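Local coordinates for uncharacterized protein (Silicibacter pomeroyi DSS-3, PDB 2QTP) that is of unknown function but, as a member of the amino acid synthesis (DUF1185) family with a variant Bacillus chorismate mutase fold, may act in amino-acid metabolism, at residues M52-G55 and A56-A60; I36-P39 and F40-R43; L62-R65 and C66-A69. One frame throughout, in Å; residues are numbered along the deposited sequence. Where two conformers were deposited one is given.

In the fold
From the N terminus, strand 21-37 of the mixed sheet ends in contact 2 (36-39 with 40-43), where two turns carry the chain off the sheet. After a loop, helix 49-70 begins and holds both other contacts: contact 1 (52-55 with 56-60) on its earlier turns and contact 3 (62-65 with 66-69) near its end. The three follow in series, without nesting or crossing, and each spans adjoining segments. Contacts 1 and 2 touch where Thr54 and Leu58 pack on Ile36, joining the helix to the strand before it. Contact 3 lies farther along, about 26 Å from contact 2 between centres, where the helix meets strands 5-15, 21-37 and 162-171.

Contact 1 of 3, residues M52-G55 and A56-A60; sequences MDTG and AELGA
Contact between successive turns of helix 49-70 links Thr54 to Leu58 and Gly55 to Gly59, in the part of the helix that rests on strand 21-37. Leu58 N donates to Thr54 O at 3.0 Å, Gly59 N reaches Gly55 O at 2.9 Å, and Ala56 N bonds to Met52 O at 3.0 Å. The bond from Glu57 N to Asp53 O is weak, at 3.5 Å.

The one close meeting of side chains is between Thr54 and Leu58, one turn apart, where Thr54 CG2 comes within 4.2 Å of Leu58 CD1, methyl to methyl. Leu58 CB lies 3.6 Å from Thr54 O by the course of the helix, and with CG anti to the carbonyl carbon (chi1 -81°) CG stays beside that oxygen, also at 3.6 Å. Both side chains also pack on Ile36, and Leu58 on Ala34, while the hydroxyl OG1 of Thr54 bonds to the carbonyl of Glu50 one turn back. In one of two modelled conformers, the extended Glu57 side chain runs back past Asp53 O, with CG 3.8 Å from that oxygen, on an exposed part of the helix. Such i to i+4 bonding, with apolar groups one turn apart on the sheet-facing side, is typical of an amphipathic alpha-helix packed against a beta-sheet.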
HETATM    1  N   MSE A  52       0.788  13.137  -7.402  1.00 64.88           N
HETATM    2  CA  MSE A  52       1.134  12.142  -8.403  1.00 62.00           C
HETATM    3  C   MSE A  52       2.641  11.933  -8.427  1.00 63.61           C
HETATM    4  O   MSE A  52       3.102  10.795  -8.510  1.00 64.95           O
HETATM    5  CB  MSE A  52       0.641  12.525  -9.810  1.00 63.65           C
HETATM    6  CG  MSE A  52      -0.875  12.739  -9.946  1.00 55.78           C
HETATM    7 SE   MSE A  52      -1.490  12.939 -11.726  0.75 57.62          SE
HETATM    8  CE  MSE A  52      -3.376  13.115 -11.226  1.00 57.61           C
ATOM      9  N   ASP A  53       3.400  13.026  -8.372  1.00 63.58           N
ATOM     10  CA  ASP A  53       4.864  12.945  -8.327  1.00 64.46           C
ATOM     11  C   ASP A  53       5.315  12.231  -7.063  1.00 64.44           C
ATOM     12  O   ASP A  53       6.167  11.369  -7.126  1.00 67.06           O
ATOM     13  CB  ASP A  53       5.495  14.330  -8.396  1.00 66.38           C
ATOM     14  CG  ASP A  53       5.296  15.010  -9.739  1.00 70.74           C
ATOM     15  OD1 ASP A  53       4.998  14.345 -10.754  1.00 65.93           O
ATOM     16  OD2 ASP A  53       5.427  16.239  -9.762  1.00 74.04           O
ATOM     17  N   THR A  54       4.707  12.539  -5.921  1.00 65.20           N
ATOM     18  CA  THR A  54       5.029  11.827  -4.638  1.00 67.41           C
ATOM     19  C   THR A  54       4.670  10.325  -4.703  1.00 67.15           C
ATOM     20  O   THR A  54       5.410   9.475  -4.252  1.00 66.88           O
ATOM     21  CB  THR A  54       4.305  12.489  -3.428  1.00 65.64           C
ATOM     22  OG1 THR A  54       4.765  13.832  -3.307  1.00 74.14           O
ATOM     23  CG2 THR A  54       4.584  11.781  -2.124  1.00 66.06           C
ATOM     24  N   GLY A  55       3.532  10.012  -5.298  1.00 67.29           N
ATOM     25  CA  GLY A  55       3.111   8.644  -5.490  1.00 63.32           C
ATOM     26  C   GLY A  55       4.047   7.846  -6.352  1.00 64.88           C
ATOM     27  O   GLY A  55       4.268   6.687  -6.090  1.00 64.73           O
ATOM     28  N   ALA A  56       4.597   8.451  -7.393  1.00 65.27           N
ATOM     29  CA  ALA A  56       5.595   7.776  -8.231  1.00 67.77           C
ATOM     30  C   ALA A  56       6.812   7.298  -7.417  1.00 67.91           C
ATOM     31  O   ALA A  56       7.227   6.159  -7.556  1.00 69.07           O
ATOM     32  CB  ALA A  56       6.034   8.681  -9.399  1.00 64.37           C
ATOM     33  N   GLU A  57       7.352   8.174  -6.583  0.50 69.61           N
ATOM     34  CA  GLU A  57       8.500   7.852  -5.751  0.50 69.67           C
ATOM     35  C   GLU A  57       8.155   6.841  -4.661  0.50 68.87           C
ATOM     36  O   GLU A  57       8.949   5.964  -4.369  0.50 70.20           O
ATOM     37  CB  GLU A  57       9.053   9.133  -5.131  0.50 70.82           C
ATOM     38  CG  GLU A  57       9.665  10.093  -6.153  0.50 74.04           C
ATOM     39  CD  GLU A  57       9.877  11.489  -5.604  0.50 78.99           C
ATOM     40  OE1 GLU A  57       9.105  11.918  -4.709  0.50 81.91           O
ATOM     41  OE2 GLU A  57      10.805  12.162  -6.088  0.50 75.35           O
ATOM     42  N   LEU A  58       6.966   6.952  -4.075  1.00 70.38           N
ATOM     43  CA  LEU A  58       6.528   6.018  -3.044  1.00 70.62           C
ATOM     44  C   LEU A  58       6.319   4.629  -3.590  1.00 70.00           C
ATOM     45  O   LEU A  58       6.724   3.660  -2.968  1.00 68.90           O
ATOM     46  CB  LEU A  58       5.266   6.482  -2.330  1.00 71.68           C
ATOM     47  CG  LEU A  58       5.470   7.508  -1.238  1.00 71.62           C
ATOM     48  CD1 LEU A  58       4.095   7.812  -0.693  1.00 65.91           C
ATOM     49  CD2 LEU A  58       6.424   7.034  -0.165  1.00 67.82           C
ATOM     50  N   GLY A  59       5.702   4.513  -4.752  1.00 70.06           N
ATOM     51  CA  GLY A  59       5.484   3.190  -5.328  1.00 69.74           C
ATOM     52  C   GLY A  59       6.767   2.424  -5.553  1.00 70.82           C
ATOM     53  O   GLY A  59       6.873   1.213  -5.269  1.00 69.44           O
ATOM     54  N   ALA A  60       7.757   3.135  -6.079  1.00 70.19           N
ATOM     55  CA  ALA A  60       9.075   2.580  -6.287  1.00 67.95           C
ATOM     56  C   ALA A  60       9.694   2.185  -4.943  1.00 68.01           C
ATOM     57  O   ALA A  60      10.231   1.098  -4.800  1.00 69.26           O
ATOM     58  CB  ALA A  60       9.963   3.604  -7.012  1.00 67.00           C
TER

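Contact 2 of 3, residues I36-P39 and F40-R43; sequences IENP and FAGR
Asn38 to Ala41 form a type I beta turn, closed by Ala41 N donating to Asn38 O at 3.2 Å, and a type II turn from Phe40 to Arg43 overlaps it, closed by Arg43 N to Phe40 O. Within the first turn the Asn38 side chain reaches forward along the chain: CG is anti to N (chi1 179°), and OD1 accepts from Phe40 N at 3.0 Å. That donor stands above the plane of the side-chain carbonyl, 55° out of it. The bond from the OD1 of residue i to the N-H of residue i+2 makes this an Asx turn, superposed on the type I turn where strand 21-37 leaves the sheet for the loop leading to helix 49-70. The other end of the amide, ND2, bonds to His94 ND1, fixing the rotation of the group. An alanine here would lose both amide bonds and is likely to leave Phe40 N and the His94 ring without these partners, making the turn less rigid.

Pro39 CG lies over the centre of the Phe40 ring, 4.0 Å from the centroid and 2° off the ring normal, a CH-pi contact between sequence neighbours. The aromatic ring also touches Leu51 of helix 49-70. Gly42, third residue of the type II turn, has the positive phi that this position needs. The extended Arg43 side chain turns back beside Pro39, its CD 3.7 Å from Pro39 O. A water lies at the edge of the guanidinium, in its plane, and accepts from Arg43 NE at 2.8 Å; Ala41 O is 2.6 Å from the same water oxygen.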
ATOM      1  N   ILE A  36       2.434   9.556   5.053  1.00 67.55           N
ATOM      2  CA  ILE A  36       2.943  10.867   4.675  1.00 67.49           C
ATOM      3  C   ILE A  36       1.953  11.963   5.010  1.00 66.51           C
ATOM      4  O   ILE A  36       0.789  11.698   5.153  1.00 63.73           O
ATOM      5  CB  ILE A  36       3.242  10.945   3.152  1.00 70.84           C
ATOM      6  CG1 ILE A  36       1.969  10.665   2.344  1.00 69.68           C
ATOM      7  CG2 ILE A  36       4.347   9.967   2.773  1.00 66.83           C
ATOM      8  CD1 ILE A  36       1.982  11.207   0.943  1.00 68.53           C
ATOM      9  N   GLU A  37       2.438  13.193   5.120  1.00 68.33           N
ATOM     10  CA  GLU A  37       1.594  14.362   5.262  1.00 71.08           C
ATOM     11  C   GLU A  37       0.927  14.648   3.919  1.00 68.61           C
ATOM     12  O   GLU A  37       1.567  14.572   2.875  1.00 67.16           O
ATOM     13  CB  GLU A  37       2.425  15.568   5.724  1.00 72.15           C
ATOM     14  CG  GLU A  37       1.615  16.879   5.867  1.00 81.67           C
ATOM     15  CD  GLU A  37       2.482  18.094   6.247  1.00 83.43           C
ATOM     16  OE1 GLU A  37       3.022  18.105   7.382  1.00 93.34           O
ATOM     17  OE2 GLU A  37       2.610  19.023   5.406  1.00101.10           O
ATOM     18  N   ASN A  38      -0.377  14.917   3.943  1.00 65.32           N
ATOM     19  CA  ASN A  38      -1.123  15.272   2.741  1.00 64.63           C
ATOM     20  C   ASN A  38      -0.940  16.768   2.560  1.00 65.65           C
ATOM     21  O   ASN A  38      -1.384  17.541   3.412  1.00 65.43           O
ATOM     22  CB  ASN A  38      -2.591  14.892   2.951  1.00 63.76           C
ATOM     23  CG  ASN A  38      -3.482  15.216   1.801  1.00 61.82           C
ATOM     24  OD1 ASN A  38      -3.065  15.779   0.779  1.00 61.84           O
ATOM     25  ND2 ASN A  38      -4.791  14.917   1.992  1.00 60.92           N
ATOM     26  N   PRO A  39      -0.250  17.199   1.483  1.00 68.14           N
ATOM     27  CA  PRO A  39      -0.089  18.659   1.313  1.00 67.28           C
ATOM     28  C   PRO A  39      -1.415  19.413   1.076  1.00 64.95           C
ATOM     29  O   PRO A  39      -1.474  20.614   1.274  1.00 67.75           O
ATOM     30  CB  PRO A  39       0.834  18.762   0.071  1.00 67.40           C
ATOM     31  CG  PRO A  39       0.517  17.535  -0.712  1.00 67.31           C
ATOM     32  CD  PRO A  39       0.386  16.461   0.372  1.00 69.85           C
ATOM     33  N   PHE A  40      -2.470  18.694   0.708  1.00 64.63           N
ATOM     34  CA  PHE A  40      -3.756  19.285   0.426  1.00 65.27           C
ATOM     35  C   PHE A  40      -4.770  19.084   1.541  1.00 64.48           C
ATOM     36  O   PHE A  40      -5.939  19.305   1.327  1.00 66.47           O
ATOM     37  CB  PHE A  40      -4.286  18.729  -0.902  1.00 65.74           C
ATOM     38  CG  PHE A  40      -3.290  18.854  -2.061  1.00 65.38           C
ATOM     39  CD1 PHE A  40      -2.555  20.002  -2.233  1.00 66.27           C
ATOM     40  CD2 PHE A  40      -3.133  17.830  -2.983  1.00 67.12           C
ATOM     41  CE1 PHE A  40      -1.663  20.125  -3.283  1.00 72.57           C
ATOM     42  CE2 PHE A  40      -2.226  17.946  -4.025  1.00 68.34           C
ATOM     43  CZ  PHE A  40      -1.502  19.096  -4.169  1.00 66.28           C
ATOM     44  N   ALA A  41      -4.322  18.644   2.714  1.00 63.38           N
ATOM     45  CA  ALA A  41      -5.193  18.492   3.856  1.00 60.37           C
ATOM     46  C   ALA A  41      -5.766  19.860   4.217  1.00 60.09           C
ATOM     47  O   ALA A  41      -5.035  20.842   4.271  1.00 60.90           O
ATOM     48  CB  ALA A  41      -4.445  17.860   5.083  1.00 58.11           C
ATOM     49  N   GLY A  42      -7.073  19.912   4.458  1.00 57.54           N
ATOM     50  CA  GLY A  42      -7.772  21.163   4.797  1.00 58.82           C
ATOM     51  C   GLY A  42      -8.002  22.103   3.646  1.00 57.00           C
ATOM     52  O   GLY A  42      -8.483  23.208   3.833  1.00 58.61           O
ATOM     53  N   ARG A  43      -7.701  21.655   2.442  1.00 59.90           N
ATOM     54  CA  ARG A  43      -7.726  22.500   1.255  1.00 60.83           C
ATOM     55  C   ARG A  43      -8.556  21.906   0.107  1.00 62.64           C
ATOM     56  O   ARG A  43      -8.725  20.685  -0.010  1.00 58.66           O
ATOM     57  CB  ARG A  43      -6.292  22.639   0.743  1.00 61.32           C
ATOM     58  CG  ARG A  43      -5.381  23.427   1.657  1.00 63.36           C
ATOM     59  CD  ARG A  43      -3.935  23.340   1.207  1.00 66.25           C
ATOM     60  NE  ARG A  43      -3.039  23.898   2.220  1.00 72.39           N
ATOM     61  CZ  ARG A  43      -2.590  25.158   2.229  1.00 74.56           C
ATOM     62  NH1 ARG A  43      -2.904  26.030   1.267  1.00 75.84           N
ATOM     63  NH2 ARG A  43      -1.805  25.549   3.218  1.00 77.35           N
TER
HETATM   64  O   HOH W   1      -2.676  21.854   4.161  1.00 53.75           O

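Contact 3 of 3, residues L62-R65 and C66-A69; sequences LGER and CVQA
Four backbone bonds join residues 62-65 to 66-69 one turn later: Cys66 N to Leu62 O, Val67 N to Gly63 O, Gln68 N to Glu64 O at 2.9 Å, and Ala69 N to Arg65 O. Of these, Val67 to Gly63 is the longest at 3.3 Å.

Among polar side chains, Glu64 bends at chi2 (69°) and its OE2 comes over the face of the Gln68 amide, 3.0 Å from NE2 and 3.1 Å from CD. The N-H groups lie in the amide plane and do not point at it, so no hydrogen bond forms; carboxylate and amide planes stand 80° apart. Gln68 OE1 lies beside the aliphatic part of Arg65, 3.7 Å from CD.

These turns belong to the later part of helix 49-70, which lies across the mixed sheet: Leu62 and Cys66 pack on strands 21-37 and 162-171, and Arg65 reaches strands 5-15 and 21-37.

Apolar groups lie close to the carbonyls of the preceding turn. Val67 CG2 sits between its own N and carbonyl carbon and meets Glu64 O at 3.2 Å. Cys66 CB is 3.4 Å from Gly63 O, and Ala69 CB lies 3.3 Å from Arg65 O while touching Val10 and Ile12 of strand 5-15.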
ATOM      1  N   LEU A  62       8.237   1.617  -1.920  1.00 65.27           N
ATOM      2  CA  LEU A  62       7.494   0.564  -1.237  1.00 65.10           C
ATOM      3  C   LEU A  62       7.571  -0.757  -1.999  1.00 65.91           C
ATOM      4  O   LEU A  62       7.666  -1.839  -1.389  1.00 64.11           O
ATOM      5  CB  LEU A  62       6.044   0.998  -0.978  1.00 64.54           C
ATOM      6  CG  LEU A  62       5.806   2.243  -0.110  1.00 64.53           C
ATOM      7  CD1 LEU A  62       4.303   2.755  -0.098  1.00 55.84           C
ATOM      8  CD2 LEU A  62       6.342   2.047   1.318  1.00 61.52           C
ATOM      9  N   GLY A  63       7.573  -0.693  -3.327  1.00 65.69           N
ATOM     10  CA  GLY A  63       7.753  -1.918  -4.122  1.00 66.74           C
ATOM     11  C   GLY A  63       9.108  -2.589  -3.860  1.00 66.77           C
ATOM     12  O   GLY A  63       9.198  -3.800  -3.789  1.00 68.65           O
ATOM     13  N   GLU A  64      10.151  -1.781  -3.719  1.00 67.38           N
ATOM     14  CA  GLU A  64      11.494  -2.246  -3.403  1.00 68.07           C
ATOM     15  C   GLU A  64      11.548  -2.821  -1.985  1.00 67.80           C
ATOM     16  O   GLU A  64      12.212  -3.834  -1.770  1.00 66.31           O
ATOM     17  CB  GLU A  64      12.509  -1.101  -3.548  1.00 69.12           C
ATOM     18  CG  GLU A  64      13.931  -1.392  -2.978  1.00 75.96           C
ATOM     19  CD  GLU A  64      14.716  -2.452  -3.772  1.00 92.94           C
ATOM     20  OE1 GLU A  64      14.485  -2.579  -4.998  1.00100.70           O
ATOM     21  OE2 GLU A  64      15.585  -3.148  -3.179  1.00 97.55           O
ATOM     22  N   ARG A  65      10.877  -2.184  -1.025  1.00 65.06           N
ATOM     23  CA  ARG A  65      10.839  -2.724   0.342  1.00 66.14           C
ATOM     24  C   ARG A  65      10.180  -4.094   0.361  1.00 67.02           C
ATOM     25  O   ARG A  65      10.644  -5.002   1.061  1.00 65.89           O
ATOM     26  CB  ARG A  65      10.129  -1.783   1.330  1.00 66.68           C
ATOM     27  CG  ARG A  65      10.815  -0.428   1.529  1.00 74.33           C
ATOM     28  CD  ARG A  65      12.258  -0.518   2.073  1.00 83.53           C
ATOM     29  NE  ARG A  65      12.262  -1.142   3.392  1.00 89.00           N
ATOM     30  CZ  ARG A  65      12.217  -0.497   4.562  1.00 91.51           C
ATOM     31  NH1 ARG A  65      12.211   0.840   4.631  1.00 84.90           N
ATOM     32  NH2 ARG A  65      12.197  -1.218   5.686  1.00 88.98           N
ATOM     33  N   CYS A  66       9.125  -4.264  -0.434  1.00 66.27           N
ATOM     34  CA  CYS A  66       8.449  -5.568  -0.553  1.00 66.89           C
ATOM     35  C   CYS A  66       9.373  -6.680  -1.012  1.00 67.03           C
ATOM     36  O   CYS A  66       9.433  -7.734  -0.385  1.00 69.27           O
ATOM     37  CB  CYS A  66       7.256  -5.483  -1.508  1.00 67.58           C
ATOM     38  SG  CYS A  66       5.785  -4.824  -0.778  1.00 70.26           S
ATOM     39  N   VAL A  67      10.083  -6.456  -2.117  1.00 68.65           N
ATOM     40  CA  VAL A  67      11.000  -7.463  -2.665  1.00 67.90           C
ATOM     41  C   VAL A  67      12.200  -7.700  -1.738  1.00 68.27           C
ATOM     42  O   VAL A  67      12.630  -8.826  -1.582  1.00 68.65           O
ATOM     43  CB  VAL A  67      11.428  -7.153  -4.148  1.00 68.30           C
ATOM     44  CG1 VAL A  67      10.187  -7.062  -5.036  1.00 60.10           C
ATOM     45  CG2 VAL A  67      12.258  -5.870  -4.256  1.00 69.21           C
ATOM     46  N   GLN A  68      12.731  -6.656  -1.117  1.00 69.59           N
ATOM     47  CA  GLN A  68      13.767  -6.837  -0.114  1.00 71.58           C
ATOM     48  C   GLN A  68      13.273  -7.668   1.063  1.00 70.71           C
ATOM     49  O   GLN A  68      14.001  -8.504   1.549  1.00 70.54           O
ATOM     50  CB  GLN A  68      14.293  -5.509   0.411  1.00 73.66           C
ATOM     51  CG  GLN A  68      15.224  -4.805  -0.549  1.00 85.22           C
ATOM     52  CD  GLN A  68      15.612  -3.406  -0.072  1.00 97.24           C
ATOM     53  OE1 GLN A  68      14.831  -2.705   0.588  1.00101.65           O
ATOM     54  NE2 GLN A  68      16.823  -2.988  -0.422  1.00103.54           N
ATOM     55  N   ALA A  69      12.042  -7.450   1.514  1.00 68.24           N
ATOM     56  CA  ALA A  69      11.481  -8.221   2.621  1.00 66.55           C
ATOM     57  C   ALA A  69      11.335  -9.706   2.293  1.00 65.58           C
ATOM     58  O   ALA A  69      11.501 -10.553   3.152  1.00 66.58           O
ATOM     59  CB  ALA A  69      10.118  -7.645   3.032  1.00 64.41           C
TER